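Long-range contacts in quinoline 2-oxidoreductase large subunit (Pseudomonas putida, PDB 1T3Q), which carries the molybdenum centre and pterin cytosine dinucleotide of quinoline 2-oxidoreductase, a molybdenum hydroxylase of the xanthine dehydrogenase family that probably hydroxylates quinoline at carbon 2: residues 19-24 with 510-515; 498-503 with 537-542. One frame throughout, in Å; residues are numbered along the deposited sequence.

Interaction 1 (19-24 with 510-515); sequences LRREDT and HETTLA. With MCN (pterin cytosine dinucleotide), chain N.
Arg-21 and Glu-22 reach from an N-terminal loop onto the first turn of helix 510-522, a cofactor-binding helix of the molybdopterin domain. Thr-512 OG1 joins the two sides: it accepts from the backbone N of Arg-21 (2.9 Å) and donates to OE1 of Glu-22 at 2.7 Å, on the syn side and near the carboxylate plane. Glu-22 is bent at chi2 (-95°), which turns its carboxylate back to Thr-512 while OE2 accepts a hydrogen bond from a water that in turn accepts from Glu-511 N, at the helix start. The side chains of Glu-22 and Glu-511 run past each other in opposite directions with their carboxylate planes nearly parallel; CB of Glu-22 touches OE2 of Glu-511 at 3.7 Å, and that carboxylate finds its counter-charge in Arg-25. Arg-21 slants across Glu-511, CG on CG at 3.7 Å, and a bend at chi3 (61°) brings its guanidinium over Ala-515, whose CB lies against one face. Its NH1 and NH2 bond to the carbonyls of Ala-526 and Val-529, and a water links NH2 to Glu-511 O. Cut back to an alanine here, the side chain would probably leave those two carbonyls without these donors and the methyl of Ala-515 without its cover. Within 19-24, Arg-20 grips Asp-23 OD1 side-on through NE and NH1, a salt bridge, and NH1 also bonds to Gln-106 O of the small subunit. On the helix's cofactor side, His-510 NE2 donates almost straight (171°) to phosphate oxygen O2B of the pterin cytosine dinucleotide, 2.7 Å away.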
loop_
_atom_site.group_PDB
_atom_site.type_symbol
_atom_site.label_atom_id
_atom_site.label_comp_id
_atom_site.label_asym_id
_atom_site.label_seq_id
_atom_site.Cartn_x
_atom_site.Cartn_y
_atom_site.Cartn_z
ATOM N N LEU B 19 -18.127 1.239 -21.980
ATOM C CA LEU B 19 -17.402 0.012 -21.663
ATOM C C LEU B 19 -16.769 0.159 -20.282
ATOM O O LEU B 19 -16.277 1.229 -19.926
ATOM C CB LEU B 19 -16.328 -0.268 -22.719
ATOM C CG LEU B 19 -16.889 -0.523 -24.125
ATOM C CD1 LEU B 19 -15.759 -0.892 -25.072
ATOM C CD2 LEU B 19 -17.926 -1.644 -24.072
ATOM N N ARG B 20 -16.773 -0.923 -19.511
ATOM C CA ARG B 20 -16.238 -0.883 -18.153
ATOM C C ARG B 20 -14.741 -0.635 -18.053
ATOM O O ARG B 20 -13.938 -1.342 -18.653
ATOM C CB ARG B 20 -16.599 -2.176 -17.412
ATOM C CG ARG B 20 -18.083 -2.515 -17.454
ATOM C CD ARG B 20 -18.466 -3.409 -16.285
ATOM N NE ARG B 20 -17.429 -4.405 -16.025
ATOM C CZ ARG B 20 -17.338 -5.114 -14.909
ATOM N NH1 ARG B 20 -16.351 -5.991 -14.759
ATOM N NH2 ARG B 20 -18.235 -4.948 -13.945
ATOM N N ARG B 21 -14.361 0.366 -17.269
ATOM C CA ARG B 21 -12.951 0.669 -17.108
ATOM C C ARG B 21 -12.223 -0.391 -16.279
ATOM O O ARG B 21 -11.012 -0.557 -16.410
ATOM C CB ARG B 21 -12.771 2.062 -16.490
ATOM C CG ARG B 21 -13.595 2.328 -15.249
ATOM C CD ARG B 21 -13.513 3.801 -14.845
ATOM N NE ARG B 21 -14.028 4.696 -15.885
ATOM C CZ ARG B 21 -14.093 6.021 -15.765
ATOM N NH1 ARG B 21 -14.571 6.759 -16.759
ATOM N NH2 ARG B 21 -13.682 6.610 -14.651
ATOM N N GLU B 22 -12.952 -1.128 -15.445
ATOM C CA GLU B 22 -12.303 -2.150 -14.630
ATOM C C GLU B 22 -11.959 -3.427 -15.396
ATOM O O GLU B 22 -11.106 -4.205 -14.962
ATOM C CB GLU B 22 -13.164 -2.505 -13.408
ATOM C CG GLU B 22 -14.578 -2.951 -13.717
ATOM C CD GLU B 22 -15.585 -1.813 -13.632
ATOM O OE1 GLU B 22 -15.441 -0.826 -14.384
ATOM O OE2 GLU B 22 -16.521 -1.903 -12.804
ATOM N N ASP B 23 -12.606 -3.637 -16.539
ATOM C CA ASP B 23 -12.384 -4.842 -17.336
ATOM C C ASP B 23 -10.947 -5.117 -17.741
ATOM O O ASP B 23 -10.525 -6.269 -17.763
ATOM C CB ASP B 23 -13.236 -4.813 -18.609
ATOM C CG ASP B 23 -14.701 -5.097 -18.349
ATOM O OD1 ASP B 23 -15.097 -5.244 -17.169
ATOM O OD2 ASP B 23 -15.464 -5.169 -19.333
ATOM N N THR B 24 -10.192 -4.070 -18.060
ATOM C CA THR B 24 -8.826 -4.270 -18.520
ATOM C C THR B 24 -7.922 -4.959 -17.506
ATOM O O THR B 24 -7.194 -5.886 -17.859
ATOM C CB THR B 24 -8.205 -2.940 -18.993
ATOM O OG1 THR B 24 -9.047 -2.375 -20.009
ATOM C CG2 THR B 24 -6.822 -3.174 -19.591
ATOM N N HIS B 510 -19.673 -0.111 -10.388
ATOM C CA HIS B 510 -19.632 1.242 -9.811
ATOM C C HIS B 510 -18.508 2.121 -10.345
ATOM O O HIS B 510 -18.684 3.315 -10.564
ATOM C CB HIS B 510 -19.461 1.162 -8.291
ATOM C CG HIS B 510 -20.584 0.473 -7.589
ATOM N ND1 HIS B 510 -20.505 0.082 -6.270
ATOM C CD2 HIS B 510 -21.820 0.126 -8.011
ATOM C CE1 HIS B 510 -21.647 -0.473 -5.909
ATOM N NE2 HIS B 510 -22.463 -0.458 -6.947
ATOM N N GLU B 511 -17.337 1.524 -10.512
ATOM C CA GLU B 511 -16.166 2.234 -10.986
ATOM C C GLU B 511 -16.447 2.926 -12.318
ATOM O O GLU B 511 -15.843 3.950 -12.643
ATOM C CB GLU B 511 -15.012 1.237 -11.105
ATOM C CG GLU B 511 -13.691 1.808 -11.537
ATOM C CD GLU B 511 -12.559 0.812 -11.331
ATOM O OE1 GLU B 511 -11.497 0.983 -11.959
ATOM O OE2 GLU B 511 -12.735 -0.138 -10.533
ATOM N N THR B 512 -17.382 2.375 -13.079
ATOM C CA THR B 512 -17.740 2.955 -14.364
ATOM C C THR B 512 -19.010 3.803 -14.271
ATOM O O THR B 512 -19.011 4.971 -14.653
ATOM C CB THR B 512 -17.936 1.844 -15.429
ATOM O OG1 THR B 512 -16.687 1.173 -15.650
ATOM C CG2 THR B 512 -18.431 2.432 -16.743
ATOM N N THR B 513 -20.082 3.229 -13.739
ATOM C CA THR B 513 -21.343 3.955 -13.653
ATOM C C THR B 513 -21.340 5.193 -12.757
ATOM O O THR B 513 -22.010 6.178 -13.066
ATOM C CB THR B 513 -22.495 3.020 -13.233
ATOM O OG1 THR B 513 -22.150 2.321 -12.030
ATOM C CG2 THR B 513 -22.779 2.015 -14.340
ATOM N N LEU B 514 -20.602 5.162 -11.653
ATOM C CA LEU B 514 -20.570 6.334 -10.788
ATOM C C LEU B 514 -19.838 7.472 -11.502
ATOM O O LEU B 514 -20.131 8.644 -11.280
ATOM C CB LEU B 514 -19.888 6.011 -9.446
ATOM C CG LEU B 514 -20.616 4.984 -8.566
ATOM C CD1 LEU B 514 -19.852 4.798 -7.252
ATOM C CD2 LEU B 514 -22.049 5.449 -8.290
ATOM N N ALA B 515 -18.888 7.123 -12.368
ATOM C CA ALA B 515 -18.145 8.135 -13.108
ATOM C C ALA B 515 -19.088 8.800 -14.105
ATOM O O ALA B 515 -18.999 10.003 -14.342
ATOM C CB ALA B 515 -16.962 7.499 -13.850
HETATM N N1 MCN N . -27.420 0.358 -12.693
HETATM C C2 MCN N . -27.529 1.269 -13.794
HETATM N N3 MCN N . -28.716 1.986 -13.793
HETATM C C4 MCN N . -29.747 1.886 -12.865
HETATM C C5 MCN N . -29.585 0.927 -11.766
HETATM C C6 MCN N . -28.435 0.178 -11.682
HETATM O O2 MCN N . -26.657 1.347 -14.630
HETATM N N4 MCN N . -30.831 2.626 -12.961
HETATM C "C1'" MCN N . -26.068 -0.447 -12.634
HETATM C C2D MCN N . -25.028 0.220 -11.622
HETATM O "O2'" MCN N . -23.656 0.036 -12.121
HETATM C "C3'" MCN N . -25.327 -0.476 -10.311
HETATM C C4D MCN N . -25.657 -1.898 -10.698
HETATM O O4D MCN N . -26.204 -1.797 -12.107
HETATM O "O3'" MCN N . -24.148 -0.412 -9.434
HETATM C "C5'" MCN N . -26.545 -2.683 -9.691
HETATM O "O5'" MCN N . -27.658 -1.858 -9.450
HETATM P PA MCN N . -28.130 -1.373 -8.024
HETATM O O1A MCN N . -27.841 0.095 -7.969
HETATM O O2A MCN N . -29.545 -1.910 -7.898
HETATM O O3A MCN N . -27.405 -2.135 -6.782
HETATM P PB MCN N . -25.936 -1.980 -6.164
HETATM O O1B MCN N . -26.105 -1.523 -4.752
HETATM O O2B MCN N . -25.051 -1.162 -7.057
HETATM O O3B MCN N . -25.360 -3.477 -6.200
HETATM C C10 MCN N . -25.692 -4.402 -5.196
HETATM C "C9'" MCN N . -26.669 -5.345 -5.818
HETATM C "C8'" MCN N . -26.952 -6.399 -4.722
HETATM S "S8'" MCN N . -27.715 -5.765 -3.234
HETATM C "C7'" MCN N . -26.707 -7.708 -4.805
HETATM S "S7'" MCN N . -27.023 -8.906 -3.519
HETATM C "C6'" MCN N . -26.014 -8.239 -6.106
HETATM C C7 MCN N . -26.319 -7.345 -7.278
HETATM O "O9'" MCN N . -25.991 -5.994 -6.993
HETATM N "N5'" MCN N . -24.555 -8.451 -5.727
HETATM C C4A MCN N . -23.789 -8.560 -6.955
HETATM N "N8'" MCN N . -25.526 -7.769 -8.481
HETATM C C4B MCN N . -24.219 -8.298 -8.268
HETATM N "N1'" MCN N . -23.433 -8.416 -9.442
HETATM C "C2'" MCN N . -22.158 -8.822 -9.235
HETATM N "N2'" MCN N . -21.372 -8.964 -10.324
HETATM N "N3'" MCN N . -21.638 -9.074 -7.981
HETATM C "C4'" MCN N . -22.371 -8.961 -6.741
HETATM O "O4'" MCN N . -21.841 -9.199 -5.683
HETATM O O HOH W 1 -13.319 5.331 -12.097
HETATM O O HOH W 2 -16.778 -1.282 -10.006
#

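Interaction 2 (498-503 with 537-542); sequences TVTTSL and KNTYGF
Ser-502, Thr-539 and Thr-500 supply most of the surface buried where residues 500-502 meet the loop 537-542, in the molybdopterin cofactor-binding part of the chain. Ser-502 lies against the backbone of Gly-541: its CB comes within 3.2 Å of Gly-541 N and its OG within 3.4 Å of Gly-541 CA. With chi1 at 38°, OG sits between the backbone N and carbonyl carbon and bonds to Ser-486 O. A CB on Gly-541 would run into this hydroxyl at the present spacing, consistent with a residue without a side chain here. One water donates to Ser-502 O and to Gly-541 O, bridging the two segments. Thr-539 turns its methyl to the strand, CG2 lying 3.4 Å from Thr-500 O and 3.7 Å from Thr-500 CG2, the two side chains set at a slant. Its backbone N donates to Glu-625 of the second copy of this protein. Thr-500 points CG2 at the loop, while its OG1 bonds to Gln-532 NE2. Just beyond, Thr-501 OG1 accepts from Leu-503 N at 3.0 Å, an ST turn at Thr-501 to Leu-503. Strand 497-501 runs between 529-532 and 486-491; Thr-539 also packs on Ser-486 and Thr-488 of the latter strand, and helix 510-522 meets Thr-501 and Leu-503.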
loop_
_atom_site.group_PDB
_atom_site.type_symbol
_atom_site.label_atom_id
_atom_site.label_comp_id
_atom_site.label_asym_id
_atom_site.label_seq_id
_atom_site.Cartn_x
_atom_site.Cartn_y
_atom_site.Cartn_z
ATOM N N THR B 498 -12.203 14.114 -9.237
ATOM C CA THR B 498 -11.900 12.994 -8.347
ATOM C C THR B 498 -13.078 12.777 -7.403
ATOM O O THR B 498 -13.415 13.655 -6.607
ATOM C CB THR B 498 -10.641 13.269 -7.507
ATOM O OG1 THR B 498 -9.525 13.486 -8.378
ATOM C CG2 THR B 498 -10.340 12.082 -6.587
ATOM N N VAL B 499 -13.707 11.611 -7.509
ATOM C CA VAL B 499 -14.854 11.261 -6.680
ATOM C C VAL B 499 -14.457 10.192 -5.670
ATOM O O VAL B 499 -13.752 9.241 -6.010
ATOM C CB VAL B 499 -16.014 10.702 -7.543
ATOM C CG1 VAL B 499 -17.200 10.331 -6.665
ATOM C CG2 VAL B 499 -16.424 11.727 -8.586
ATOM N N THR B 500 -14.894 10.359 -4.426
ATOM C CA THR B 500 -14.605 9.374 -3.395
ATOM C C THR B 500 -15.944 8.877 -2.874
ATOM O O THR B 500 -16.818 9.665 -2.501
ATOM C CB THR B 500 -13.785 9.967 -2.230
ATOM O OG1 THR B 500 -12.580 10.551 -2.741
ATOM C CG2 THR B 500 -13.408 8.866 -1.234
ATOM N N THR B 501 -16.118 7.564 -2.880
ATOM C CA THR B 501 -17.364 6.981 -2.419
ATOM C C THR B 501 -17.156 5.944 -1.322
ATOM O O THR B 501 -16.079 5.366 -1.172
ATOM C CB THR B 501 -18.130 6.335 -3.589
ATOM O OG1 THR B 501 -19.396 5.858 -3.124
ATOM C CG2 THR B 501 -17.338 5.175 -4.181
ATOM N N SER B 502 -18.216 5.737 -0.554
ATOM C CA SER B 502 -18.243 4.788 0.540
ATOM C C SER B 502 -18.826 3.476 0.012
ATOM O O SER B 502 -18.844 2.456 0.704
ATOM C CB SER B 502 -19.116 5.357 1.655
ATOM O OG SER B 502 -20.240 6.034 1.096
ATOM N N LEU B 503 -19.311 3.522 -1.223
ATOM C CA LEU B 503 -19.877 2.348 -1.883
ATOM C C LEU B 503 -18.733 1.389 -2.227
ATOM O O LEU B 503 -17.678 1.819 -2.694
ATOM C CB LEU B 503 -20.592 2.774 -3.172
ATOM C CG LEU B 503 -22.114 2.969 -3.212
ATOM C CD1 LEU B 503 -22.669 3.279 -1.845
ATOM C CD2 LEU B 503 -22.446 4.075 -4.204
ATOM N N LYS B 537 -10.743 6.110 4.721
ATOM C CA LYS B 537 -10.012 7.323 5.087
ATOM C C LYS B 537 -10.862 8.571 4.876
ATOM O O LYS B 537 -10.660 9.593 5.537
ATOM C CB LYS B 537 -8.731 7.456 4.264
ATOM C CG LYS B 537 -7.540 6.686 4.806
ATOM C CD LYS B 537 -6.326 7.016 3.962
ATOM C CE LYS B 537 -5.038 6.842 4.718
ATOM N NZ LYS B 537 -3.894 7.322 3.888
ATOM N N ASN B 538 -11.796 8.491 3.936
ATOM C CA ASN B 538 -12.688 9.608 3.633
ATOM C C ASN B 538 -14.056 9.096 3.198
ATOM O O ASN B 538 -14.165 8.052 2.550
ATOM C CB ASN B 538 -12.079 10.509 2.549
ATOM C CG ASN B 538 -10.781 11.172 3.003
ATOM O OD1 ASN B 538 -9.695 10.591 2.901
ATOM N ND2 ASN B 538 -10.893 12.385 3.529
ATOM N N THR B 539 -15.083 9.866 3.555
ATOM C CA THR B 539 -16.497 9.581 3.315
ATOM C C THR B 539 -16.937 8.484 4.279
ATOM O O THR B 539 -16.108 7.853 4.931
ATOM C CB THR B 539 -16.836 9.139 1.846
ATOM O OG1 THR B 539 -16.420 7.787 1.617
ATOM C CG2 THR B 539 -16.181 10.067 0.838
ATOM N N TYR B 540 -18.242 8.281 4.381
ATOM C CA TYR B 540 -18.795 7.266 5.269
ATOM C C TYR B 540 -20.138 6.822 4.726
ATOM O O TYR B 540 -20.995 7.655 4.420
ATOM C CB TYR B 540 -18.972 7.842 6.679
ATOM C CG TYR B 540 -19.353 6.806 7.709
ATOM C CD1 TYR B 540 -20.658 6.327 7.800
ATOM C CD2 TYR B 540 -18.394 6.276 8.571
ATOM C CE1 TYR B 540 -21.001 5.340 8.727
ATOM C CE2 TYR B 540 -18.725 5.288 9.496
ATOM C CZ TYR B 540 -20.024 4.826 9.567
ATOM O OH TYR B 540 -20.340 3.829 10.460
ATOM N N GLY B 541 -20.334 5.515 4.606
ATOM C CA GLY B 541 -21.595 5.028 4.080
ATOM C C GLY B 541 -21.899 3.586 4.421
ATOM O O GLY B 541 -21.017 2.833 4.824
ATOM N N PHE B 542 -23.156 3.201 4.249
ATOM C CA PHE B 542 -23.587 1.845 4.552
ATOM C C PHE B 542 -23.149 0.812 3.511
ATOM O O PHE B 542 -23.268 -0.389 3.740
ATOM C CB PHE B 542 -25.110 1.819 4.730
ATOM C CG PHE B 542 -25.569 2.244 6.104
ATOM C CD1 PHE B 542 -25.044 3.385 6.713
ATOM C CD2 PHE B 542 -26.523 1.498 6.796
ATOM C CE1 PHE B 542 -25.459 3.772 7.989
ATOM C CE2 PHE B 542 -26.947 1.880 8.078
ATOM C CZ PHE B 542 -26.413 3.018 8.674
HETATM O O HOH W 3 -19.333 1.448 3.328
#

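In the fold
Both interactions are buried and sit on successive elements, strand 497-501 and helix 510-522, their centres about 17 Å apart. They touch through Leu-514, whose CD1 packs on Thr-501 CG2 and Leu-503 CD2, and through His-510 on Leu-503. Interaction 1 brings an N-terminal loop nearly 500 residues away to the helix that holds the cofactor, and its chemistry is charged and water-linked, beside the small subunit, with the side chain of Arg-20 about 7 Å from the iron-sulfur cluster. Interaction 2 joins segments only 34 residues apart by methyls, backbone and one water, and faces the second copy of this protein. Along the chain their segments alternate, residues 510-515 falling between 498-503 and 537-542.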